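PDB 3FYM: putative uncharacterized protein from Staphylococcus aureus subsp. aureus Mu50, which probably binds DNA through a soluble N-terminal helix-turn-helix domain and is thought to be held at the membrane. Local coordinates for residues A7-M17 and Y57-L68; K47-R55 and I69-Q80. One frame throughout, in Å; residues are numbered along the deposited sequence. Where two conformers were deposited one is given.

Interaction 1 (A7-M17 and Y57-L68); sequences ALKGRRERLGM and YASVVNIEPNQL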
loop_
_atom_site.group_PDB
_atom_site.type_symbol
_atom_site.label_atom_id
_atom_site.label_comp_id
_atom_site.label_asym_id
_atom_site.label_seq_id
_atom_site.Cartn_x
_atom_site.Cartn_y
_atom_site.Cartn_z
ATOM N N ALA A 7 -5.729 4.168 5.837
ATOM C CA ALA A 7 -4.693 4.313 6.872
ATOM C C ALA A 7 -3.421 4.866 6.259
ATOM O O ALA A 7 -2.763 5.763 6.794
ATOM C CB ALA A 7 -4.445 3.000 7.579
ATOM N N LEU A 8 -2.991 4.281 5.129
ATOM C CA LEU A 8 -1.776 4.712 4.455
ATOM C C LEU A 8 -1.878 6.150 3.960
ATOM O O LEU A 8 -1.007 6.975 4.204
ATOM C CB LEU A 8 -1.445 3.748 3.286
ATOM C CG LEU A 8 -1.007 2.351 3.716
ATOM C CD1 LEU A 8 -1.027 1.448 2.503
ATOM C CD2 LEU A 8 0.377 2.373 4.370
ATOM N N LYS A 9 -2.959 6.435 3.256
ATOM C CA LYS A 9 -3.178 7.796 2.700
ATOM C C LYS A 9 -3.227 8.822 3.810
ATOM O O LYS A 9 -2.691 9.915 3.667
ATOM C CB LYS A 9 -4.432 7.820 1.854
ATOM C CG LYS A 9 -4.696 9.148 1.142
ATOM C CD LYS A 9 -5.920 9.114 0.276
ATOM C CE LYS A 9 -6.120 10.381 -0.524
ATOM N NZ LYS A 9 -7.273 10.221 -1.436
ATOM N N GLY A 10 -3.925 8.521 4.896
ATOM C CA GLY A 10 -4.034 9.427 5.994
ATOM C C GLY A 10 -2.664 9.802 6.512
ATOM O O GLY A 10 -2.336 10.970 6.806
ATOM N N ARG A 11 -1.791 8.806 6.717
ATOM C CA ARG A 11 -0.456 9.039 7.159
ATOM C C ARG A 11 0.348 9.874 6.163
ATOM O O ARG A 11 1.048 10.812 6.560
ATOM C CB ARG A 11 0.256 7.721 7.430
ATOM C CG ARG A 11 1.712 7.844 7.829
ATOM C CD ARG A 11 1.935 8.599 9.113
ATOM N NE ARG A 11 3.395 8.605 9.391
ATOM C CZ ARG A 11 3.995 9.192 10.418
ATOM N NH1 ARG A 11 3.243 9.860 11.292
ATOM N NH2 ARG A 11 5.315 9.137 10.540
ATOM N N ARG A 12 0.247 9.548 4.887
ATOM C CA ARG A 12 0.911 10.323 3.855
ATOM C C ARG A 12 0.488 11.796 3.950
ATOM O O ARG A 12 1.332 12.687 3.882
ATOM C CB ARG A 12 0.590 9.768 2.467
ATOM C CG ARG A 12 1.276 10.582 1.352
ATOM C CD ARG A 12 0.904 10.053 -0.016
ATOM N NE ARG A 12 -0.426 10.063 -0.483
ATOM C CZ ARG A 12 -1.153 11.116 -0.882
ATOM N NH1 ARG A 12 -2.374 10.897 -1.386
ATOM N NH2 ARG A 12 -0.651 12.328 -0.790
ATOM N N GLU A 13 -0.809 12.023 4.140
ATOM C CA GLU A 13 -1.323 13.393 4.161
ATOM C C GLU A 13 -0.847 14.080 5.433
ATOM O O GLU A 13 -0.479 15.257 5.342
ATOM C CB GLU A 13 -2.807 13.386 3.991
ATOM C CG GLU A 13 -3.318 12.966 2.626
ATOM C CD GLU A 13 -4.820 13.039 2.523
ATOM O OE1 GLU A 13 -5.480 12.203 3.165
ATOM O OE2 GLU A 13 -5.288 13.902 1.774
ATOM N N ARG A 14 -0.847 13.400 6.563
ATOM C CA ARG A 14 -0.309 14.007 7.814
ATOM C C ARG A 14 1.148 14.363 7.718
ATOM O O ARG A 14 1.548 15.366 8.338
ATOM C CB ARG A 14 -0.465 13.026 8.970
ATOM C CG ARG A 14 -1.946 12.935 9.318
ATOM C CD ARG A 14 -2.104 12.153 10.597
ATOM N NE ARG A 14 -1.643 10.777 10.646
ATOM C CZ ARG A 14 -2.357 9.732 10.217
ATOM N NH1 ARG A 14 -1.761 8.588 10.371
ATOM N NH2 ARG A 14 -3.566 9.844 9.690
ATOM N N LEU A 15 1.926 13.666 6.914
ATOM C CA LEU A 15 3.327 13.969 6.677
ATOM C C LEU A 15 3.464 15.105 5.665
ATOM O O LEU A 15 4.608 15.562 5.461
ATOM C CB LEU A 15 4.071 12.753 6.170
ATOM C CG LEU A 15 4.297 11.636 7.211
ATOM C CD1 LEU A 15 4.753 10.357 6.509
ATOM C CD2 LEU A 15 5.261 12.088 8.263
ATOM N N GLY A 16 2.372 15.522 5.014
ATOM C CA GLY A 16 2.451 16.512 3.966
ATOM C C GLY A 16 3.160 15.991 2.736
ATOM O O GLY A 16 3.633 16.753 1.924
ATOM N N MET A 17 3.222 14.674 2.551
ATOM C CA MET A 17 3.916 14.046 1.456
ATOM C C MET A 17 3.010 13.899 0.233
ATOM O O MET A 17 1.915 13.420 0.296
ATOM C CB MET A 17 4.445 12.679 1.915
ATOM C CG MET A 17 5.321 11.969 0.890
ATOM S SD MET A 17 5.844 10.316 1.359
ATOM C CE MET A 17 6.931 10.739 2.738
ATOM N N TYR A 57 5.213 1.034 0.982
ATOM C CA TYR A 57 4.547 2.279 1.353
ATOM C C TYR A 57 4.685 2.501 2.850
ATOM O O TYR A 57 5.151 3.553 3.321
ATOM C CB TYR A 57 3.135 2.233 0.809
ATOM C CG TYR A 57 2.268 3.443 0.873
ATOM C CD1 TYR A 57 2.363 4.453 1.831
ATOM C CD2 TYR A 57 1.239 3.588 -0.048
ATOM C CE1 TYR A 57 1.549 5.518 1.875
ATOM C CE2 TYR A 57 0.372 4.678 -0.026
ATOM C CZ TYR A 57 0.511 5.641 0.933
ATOM O OH TYR A 57 -0.269 6.735 1.021
ATOM N N ALA A 58 4.216 1.517 3.626
ATOM C CA ALA A 58 4.231 1.618 5.089
ATOM C C ALA A 58 5.611 1.966 5.591
ATOM O O ALA A 58 5.807 2.820 6.452
ATOM C CB ALA A 58 3.703 0.337 5.709
ATOM N N SER A 59 6.633 1.264 5.089
ATOM C CA SER A 59 7.981 1.502 5.602
ATOM C C SER A 59 8.422 2.916 5.319
ATOM O O SER A 59 9.009 3.579 6.192
ATOM C CB SER A 59 8.935 0.450 5.018
ATOM O OG SER A 59 9.234 0.733 3.674
ATOM N N VAL A 60 8.133 3.486 4.135
ATOM C CA VAL A 60 8.510 4.849 3.838
ATOM C C VAL A 60 7.844 5.861 4.759
ATOM O O VAL A 60 8.462 6.892 5.106
ATOM C CB VAL A 60 8.202 5.169 2.340
ATOM C CG1 VAL A 60 8.251 6.663 2.078
ATOM C CG2 VAL A 60 9.202 4.422 1.486
ATOM N N VAL A 61 6.623 5.615 5.167
ATOM C CA VAL A 61 5.878 6.525 5.981
ATOM C C VAL A 61 5.892 6.143 7.479
ATOM O O VAL A 61 5.121 6.664 8.280
ATOM C CB VAL A 61 4.446 6.764 5.490
ATOM C CG1 VAL A 61 4.499 7.342 4.084
ATOM C CG2 VAL A 61 3.573 5.525 5.544
ATOM N N ASN A 62 6.765 5.229 7.890
ATOM C CA ASN A 62 6.984 4.805 9.284
ATOM C C ASN A 62 5.677 4.365 9.956
ATOM O O ASN A 62 5.234 4.681 11.075
ATOM C CB ASN A 62 7.796 5.847 10.084
ATOM C CG ASN A 62 9.263 5.943 9.671
ATOM O OD1 ASN A 62 10.155 5.115 10.062
ATOM N ND2 ASN A 62 9.540 6.999 8.921
ATOM N N ILE A 63 5.084 3.436 9.188
ATOM C CA ILE A 63 4.096 2.555 9.730
ATOM C C ILE A 63 4.681 1.146 9.753
ATOM O O ILE A 63 5.139 0.660 8.721
ATOM C CB ILE A 63 2.777 2.591 8.929
ATOM C CG1 ILE A 63 2.089 3.959 9.042
ATOM C CG2 ILE A 63 1.824 1.491 9.377
ATOM C CD1 ILE A 63 0.897 4.106 8.115
ATOM N N GLU A 64 4.662 0.479 10.916
ATOM C CA GLU A 64 5.177 -0.879 11.021
ATOM C C GLU A 64 4.329 -1.783 10.096
ATOM O O GLU A 64 3.119 -1.902 10.313
ATOM C CB GLU A 64 5.179 -1.348 12.461
ATOM C CG GLU A 64 6.067 -2.570 12.694
ATOM C CD GLU A 64 5.512 -3.894 12.118
ATOM O OE1 GLU A 64 6.096 -4.536 11.221
ATOM O OE2 GLU A 64 4.393 -4.226 12.407
ATOM N N PRO A 65 4.947 -2.442 9.134
ATOM C CA PRO A 65 4.103 -3.105 8.110
ATOM C C PRO A 65 3.412 -4.352 8.551
ATOM O O PRO A 65 2.262 -4.569 8.161
ATOM C CB PRO A 65 5.104 -3.368 6.971
ATOM C CG PRO A 65 6.387 -3.443 7.652
ATOM C CD PRO A 65 6.347 -2.365 8.702
ATOM N N ASN A 66 4.070 -5.258 9.272
ATOM C CA ASN A 66 3.433 -6.523 9.576
ATOM C C ASN A 66 2.134 -6.344 10.366
ATOM O O ASN A 66 1.151 -7.023 10.102
ATOM C CB ASN A 66 4.354 -7.463 10.334
ATOM C CG ASN A 66 5.474 -8.023 9.506
ATOM O OD1 ASN A 66 5.478 -7.969 8.265
ATOM N ND2 ASN A 66 6.427 -8.608 10.201
ATOM N N GLN A 67 2.155 -5.443 11.339
ATOM C CA GLN A 67 0.937 -5.339 12.154
ATOM C C GLN A 67 -0.132 -4.553 11.405
ATOM O O GLN A 67 -1.295 -4.795 11.626
ATOM C CB GLN A 67 1.121 -4.912 13.577
ATOM C CG GLN A 67 1.384 -3.453 13.622
ATOM C CD GLN A 67 1.899 -2.885 14.965
ATOM O OE1 GLN A 67 2.233 -3.641 15.889
ATOM N NE2 GLN A 67 2.086 -1.602 15.068
ATOM N N LEU A 68 0.219 -3.630 10.472
ATOM C CA LEU A 68 -0.794 -3.009 9.603
ATOM C C LEU A 68 -1.459 -4.070 8.753
ATOM O O LEU A 68 -2.694 -4.111 8.648
ATOM C CB LEU A 68 -0.110 -1.961 8.723
ATOM C CG LEU A 68 -1.046 -1.246 7.730
ATOM C CD1 LEU A 68 -1.973 -0.275 8.469
ATOM C CD2 LEU A 68 -0.276 -0.530 6.613
#

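Interaction 2 (K47-R55 and I69-Q80); sequences KNYSEGFIR and IQAHQDEIPSNQ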
loop_
_atom_site.group_PDB
_atom_site.type_symbol
_atom_site.label_atom_id
_atom_site.label_comp_id
_atom_site.label_asym_id
_atom_site.label_seq_id
_atom_site.Cartn_x
_atom_site.Cartn_y
_atom_site.Cartn_z
ATOM N N LYS A 47 -1.756 -8.652 -8.806
ATOM C CA LYS A 47 -2.375 -8.503 -7.505
ATOM C C LYS A 47 -1.596 -9.189 -6.427
ATOM O O LYS A 47 -1.716 -8.871 -5.238
ATOM C CB LYS A 47 -3.800 -8.999 -7.599
ATOM C CG LYS A 47 -4.667 -8.725 -6.371
ATOM C CD LYS A 47 -5.994 -9.379 -6.385
ATOM C CE LYS A 47 -6.928 -9.386 -7.402
ATOM N NZ LYS A 47 -8.051 -10.292 -6.932
ATOM N N ASN A 48 -0.759 -10.187 -6.792
ATOM C CA ASN A 48 0.086 -10.835 -5.814
ATOM C C ASN A 48 1.049 -9.897 -5.111
ATOM O O ASN A 48 1.532 -10.222 -4.020
ATOM C CB ASN A 48 0.924 -11.953 -6.446
ATOM C CG ASN A 48 0.068 -13.151 -6.790
ATOM O OD1 ASN A 48 -0.961 -13.377 -6.167
ATOM N ND2 ASN A 48 0.599 -13.914 -7.696
ATOM N N TYR A 49 1.340 -8.770 -5.750
ATOM C CA TYR A 49 2.243 -7.742 -5.191
ATOM C C TYR A 49 1.565 -6.819 -4.199
ATOM O O TYR A 49 2.212 -5.929 -3.687
ATOM C CB TYR A 49 2.895 -6.935 -6.326
ATOM C CG TYR A 49 3.738 -7.693 -7.290
ATOM C CD1 TYR A 49 4.062 -7.085 -8.520
ATOM C CD2 TYR A 49 4.201 -8.959 -7.056
ATOM C CE1 TYR A 49 4.829 -7.730 -9.442
ATOM C CE2 TYR A 49 4.994 -9.609 -8.015
ATOM C CZ TYR A 49 5.308 -8.990 -9.195
ATOM O OH TYR A 49 6.064 -9.624 -10.172
ATOM N N SER A 50 0.259 -7.014 -3.964
ATOM C CA SER A 50 -0.462 -6.090 -3.069
ATOM C C SER A 50 0.232 -5.914 -1.739
ATOM O O SER A 50 0.452 -4.769 -1.278
ATOM C CB SER A 50 -1.892 -6.577 -2.855
ATOM O OG SER A 50 -2.697 -6.565 -3.985
ATOM N N GLU A 51 0.538 -7.013 -1.069
ATOM C CA GLU A 51 1.202 -6.906 0.232
ATOM C C GLU A 51 2.540 -6.234 0.125
ATOM O O GLU A 51 2.876 -5.375 0.953
ATOM C CB GLU A 51 1.336 -8.300 0.876
ATOM C CG GLU A 51 1.996 -8.192 2.225
ATOM C CD GLU A 51 2.051 -9.472 3.012
ATOM O OE1 GLU A 51 1.437 -10.462 2.688
ATOM O OE2 GLU A 51 2.677 -9.477 4.040
ATOM N N GLY A 52 3.359 -6.622 -0.879
ATOM C CA GLY A 52 4.652 -6.001 -1.002
ATOM C C GLY A 52 4.571 -4.499 -1.262
ATOM O O GLY A 52 5.428 -3.750 -0.748
ATOM N N PHE A 53 3.607 -4.062 -2.025
ATOM C CA PHE A 53 3.409 -2.619 -2.234
ATOM C C PHE A 53 3.020 -1.932 -0.929
ATOM O O PHE A 53 3.534 -0.847 -0.601
ATOM C CB PHE A 53 2.378 -2.340 -3.291
ATOM C CG PHE A 53 2.728 -2.682 -4.694
ATOM C CD1 PHE A 53 1.751 -2.849 -5.646
ATOM C CD2 PHE A 53 4.016 -2.807 -5.119
ATOM C CE1 PHE A 53 2.033 -3.036 -6.979
ATOM C CE2 PHE A 53 4.302 -3.002 -6.476
ATOM C CZ PHE A 53 3.308 -3.134 -7.390
ATOM N N ILE A 54 2.059 -2.513 -0.207
ATOM C CA ILE A 54 1.663 -1.955 1.098
ATOM C C ILE A 54 2.864 -1.869 2.014
ATOM O O ILE A 54 3.035 -0.883 2.727
ATOM C CB ILE A 54 0.528 -2.804 1.696
ATOM C CG1 ILE A 54 -0.791 -2.576 0.942
ATOM C CG2 ILE A 54 0.330 -2.511 3.181
ATOM C CD1 ILE A 54 -1.841 -3.615 1.230
ATOM N N ARG A 55 3.674 -2.908 2.048
ATOM C CA ARG A 55 4.852 -2.959 2.910
ATOM C C ARG A 55 5.838 -1.837 2.593
ATOM O O ARG A 55 6.358 -1.179 3.505
ATOM C CB ARG A 55 5.519 -4.323 2.772
ATOM C CG ARG A 55 6.736 -4.557 3.569
ATOM C CD ARG A 55 7.267 -5.989 3.411
ATOM N NE ARG A 55 6.226 -6.963 3.838
ATOM C CZ ARG A 55 5.970 -7.238 5.116
ATOM N NH1 ARG A 55 5.008 -8.057 5.396
ATOM N NH2 ARG A 55 6.670 -6.688 6.077
ATOM N N ILE A 69 -0.654 -4.900 8.101
ATOM C CA ILE A 69 -1.176 -5.961 7.235
ATOM C C ILE A 69 -2.084 -6.897 8.033
ATOM O O ILE A 69 -3.176 -7.243 7.603
ATOM C CB ILE A 69 -0.016 -6.655 6.505
ATOM C CG1 ILE A 69 0.646 -5.686 5.516
ATOM C CG2 ILE A 69 -0.467 -7.949 5.841
ATOM C CD1 ILE A 69 2.070 -6.023 5.186
ATOM N N GLN A 70 -1.620 -7.293 9.228
ATOM C CA GLN A 70 -2.410 -8.171 10.090
ATOM C C GLN A 70 -3.761 -7.547 10.464
ATOM O O GLN A 70 -4.760 -8.218 10.494
ATOM C CB GLN A 70 -1.574 -8.447 11.355
ATOM C CG GLN A 70 -2.240 -9.303 12.360
ATOM C CD GLN A 70 -1.322 -9.524 13.546
ATOM O OE1 GLN A 70 -0.843 -10.628 13.933
ATOM N NE2 GLN A 70 -1.134 -8.423 14.191
ATOM N N ALA A 71 -3.775 -6.248 10.739
ATOM C CA ALA A 71 -5.014 -5.575 11.142
ATOM C C ALA A 71 -6.001 -5.453 9.984
ATOM O O ALA A 71 -7.165 -5.143 10.193
ATOM C CB ALA A 71 -4.686 -4.181 11.678
ATOM N N HIS A 72 -5.547 -5.584 8.767
ATOM C CA HIS A 72 -6.348 -5.403 7.592
ATOM C C HIS A 72 -6.329 -6.622 6.664
ATOM O O HIS A 72 -6.644 -6.498 5.477
ATOM C CB HIS A 72 -5.880 -4.156 6.806
ATOM C CG HIS A 72 -6.032 -2.877 7.555
ATOM N ND1 HIS A 72 -7.224 -2.183 7.588
ATOM C CD2 HIS A 72 -5.177 -2.208 8.341
ATOM C CE1 HIS A 72 -7.057 -1.111 8.355
ATOM N NE2 HIS A 72 -5.840 -1.102 8.824
ATOM N N GLN A 73 -5.970 -7.753 7.199
ATOM C CA GLN A 73 -5.640 -8.917 6.352
ATOM C C GLN A 73 -6.811 -9.336 5.499
ATOM O O GLN A 73 -6.596 -9.819 4.392
ATOM C CB GLN A 73 -5.112 -10.003 7.231
ATOM C CG GLN A 73 -6.072 -10.523 8.243
ATOM C CD GLN A 73 -5.225 -11.423 9.166
ATOM O OE1 GLN A 73 -4.875 -11.138 10.378
ATOM N NE2 GLN A 73 -4.800 -12.559 8.629
ATOM N N ASP A 74 -8.063 -9.197 5.967
ATOM C CA ASP A 74 -9.189 -9.638 5.155
ATOM C C ASP A 74 -9.415 -8.763 3.942
ATOM O O ASP A 74 -10.112 -9.177 3.007
ATOM C CB ASP A 74 -10.478 -9.703 5.972
ATOM C CG ASP A 74 -10.378 -10.640 7.146
ATOM O OD1 ASP A 74 -11.111 -10.417 8.116
ATOM O OD2 ASP A 74 -9.607 -11.632 7.050
ATOM N N GLU A 75 -8.857 -7.540 3.910
ATOM C CA GLU A 75 -8.940 -6.647 2.792
ATOM C C GLU A 75 -7.877 -6.949 1.715
ATOM O O GLU A 75 -8.049 -6.594 0.556
ATOM C CB GLU A 75 -8.696 -5.193 3.212
ATOM C CG GLU A 75 -9.603 -4.697 4.320
ATOM C CD GLU A 75 -9.096 -3.384 4.895
ATOM O OE1 GLU A 75 -8.474 -2.578 4.162
ATOM O OE2 GLU A 75 -9.296 -3.143 6.104
ATOM N N ILE A 76 -6.747 -7.488 2.159
ATOM C CA ILE A 76 -5.544 -7.512 1.366
ATOM C C ILE A 76 -5.404 -8.843 0.687
ATOM O O ILE A 76 -5.372 -9.885 1.366
ATOM C CB ILE A 76 -4.311 -7.242 2.240
ATOM C CG1 ILE A 76 -4.394 -5.861 2.899
ATOM C CG2 ILE A 76 -3.023 -7.397 1.421
ATOM C CD1 ILE A 76 -3.404 -5.669 4.019
ATOM N N PRO A 77 -5.280 -8.898 -0.635
ATOM C CA PRO A 77 -5.036 -10.192 -1.305
ATOM C C PRO A 77 -3.649 -10.686 -0.932
ATOM O O PRO A 77 -2.675 -10.031 -1.274
ATOM C CB PRO A 77 -5.173 -9.884 -2.793
ATOM C CG PRO A 77 -5.449 -8.467 -2.927
ATOM C CD PRO A 77 -5.359 -7.799 -1.597
ATOM N N SER A 78 -3.568 -11.825 -0.279
ATOM C CA SER A 78 -2.281 -12.447 -0.041
ATOM C C SER A 78 -1.709 -12.990 -1.351
ATOM O O SER A 78 -2.386 -13.268 -2.312
ATOM C CB SER A 78 -2.366 -13.547 1.034
ATOM O OG SER A 78 -3.267 -14.583 0.589
ATOM N N ASN A 79 -0.412 -13.192 -1.340
ATOM C CA ASN A 79 0.376 -13.681 -2.476
ATOM C C ASN A 79 -0.020 -15.116 -2.766
ATOM O O ASN A 79 0.225 -16.018 -1.974
ATOM C CB ASN A 79 1.838 -13.583 -2.078
ATOM C CG ASN A 79 2.766 -14.082 -3.146
ATOM O OD1 ASN A 79 2.399 -14.223 -4.318
ATOM N ND2 ASN A 79 4.041 -14.317 -2.730
ATOM N N GLN A 80 -0.635 -15.339 -3.926
ATOM C CA GLN A 80 -1.163 -16.647 -4.343
ATOM C C GLN A 80 -0.129 -17.461 -5.065
ATOM O O GLN A 80 -0.365 -18.041 -6.142
ATOM C CB GLN A 80 -2.455 -16.433 -5.148
ATOM C CG GLN A 80 -3.604 -15.951 -4.321
ATOM C CD GLN A 80 -4.356 -17.077 -3.638
ATOM O OE1 GLN A 80 -4.188 -18.256 -3.927
ATOM N NE2 GLN A 80 -5.193 -16.584 -2.744
HETATM O O HOH W 1 -0.029 -9.712 -1.708
HETATM O O HOH W 2 0.963 -12.260 1.052
#

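Interaction 1 (A7-M17 and Y57-L68)
The Tyr57 ring carries Leu8 CB on one face, a CH-pi contact 3.8 Å from CB to the ring centroid, while Arg12 CB comes up at the ring's edge near the hydroxyl. Leu8 reaches further over the same ring with both methyls, CD1 toward CD2 and CG of the tyrosine and CD2 toward its CD1. The Arg12 guanidinium, turned 41° from the ring plane, has Tyr57 OH at its edge and Met17 O in its plane; Arg12 NH2 donates to Met17 O at 3.0 Å, tying the end of helix 4-14 to the chain after its glycine. Glu37 of helix 30-37 takes a salt bridge from Arg12 NE and a hydrogen bond with Tyr57 OH. The third flat group, the Arg11 guanidinium, has Leu15 CD2 over one face, toward the rim, and Val61 O near its edge, tilted 18° from its plane. Arg11 NE gives Val61 O a bond of 2.8 Å that lies in the carbonyl plane, and NH2 adds a weak one. CG stands anti to the backbone N (chi1 177°), and a bend at chi2 brings NE to Val61 O; the two side chains run past each other in opposite directions, Arg11 CG 3.7 Å from Val61 CG2.

Helix 4-14, the first of the five helices of this all-helical helix-turn-helix fold, packs on the corner between helix 50-60 and helix 65-71. Both helices ending here do so in Schellman motifs, with Gly16 and Asn62 at positive phi, and the second leaves Val61 O turned toward Arg11. Within this corner Ile63 CD1 sits 3.7 Å from Arg11 CB; beyond it Leu8 CD2 meets Leu68 CD2, also at 3.7 Å. At the far end Leu15 CD1 lies 3.7 Å from Val61 CB, and Met17 SD and CE approach Val61 and Val60 more loosely.

Interaction 2 (K47-R55 and I69-Q80)
Ile69, on helix 65-71, lays CD1 over one face of the Arg55 guanidinium, 3.6 Å from NH1, and against Glu51 CG; it loses the most surface to this contact, followed by Asn48 and Pro77. Arg55 NH1 and Glu51 OE2 form a salt bridge of 3.0 Å within helix 50-60, the arginine meeting the anti lone pair of the carboxylate nearly in its own guanidinium plane; Asn66 holds the other terminal nitrogen. On the same helix, Ile54 CG2 meets Ile69 CG1, and Ile54 CD1 points tip to tip at Ile76, 3.8 Å from its CG1.

Pro77 belongs to the extended chain that runs back across the start of helix 50-60. Its CG rests against both Lys47 CG and Ser50 OG, 3.5 Å from each, while Ser50 OG donates to Lys47 O on a lone pair in the carbonyl plane. Phe41, from a preceding loop, also touches both Pro77 and Ser50.

Asn48, with CG anti to its carbonyl carbon (chi1 -72°), turns OD1 toward the outgoing chain and accepts Gln80 N at 3.0 Å. The bond is straight at the hydrogen (166°), but the donor stands above the amide's carbonyl plane. One water receives Glu51 N and donates to both Asn48 O and Pro77 O; a second links Glu51 OE1 to Asn79 N. The helix start and the outgoing chain are therefore joined by two waters, one of them on the Glu51 carboxylate, and by the Asn48 amide, whereas Ile69 meets apolar carbon at Ile54 and a charged pair at Arg55 and Glu51, and Ile54 also meets Ile76 of the following chain.

Interactions 1 and 2 share helix 50-60 and helix 65-71, with centres 15 Å apart: interaction 1 uses the end of the first and the start of the second, interaction 2 the start of the first and the end of the second. They meet where Ile54 CG2 lies 4.0 Å from Leu68 CD2 and 4.2 Å from Leu8 CD1, so the apolar sides of the two contacts touch at Ile54. The polar tie between them runs from Arg55 NH2 to Asn66 OD1, 2.8 Å apart. Helix 30-37, which bears the zinc ligands Glu31 and His35, touches both contacts through Ile36. The zinc is about 12 Å from the Lys47 side chain.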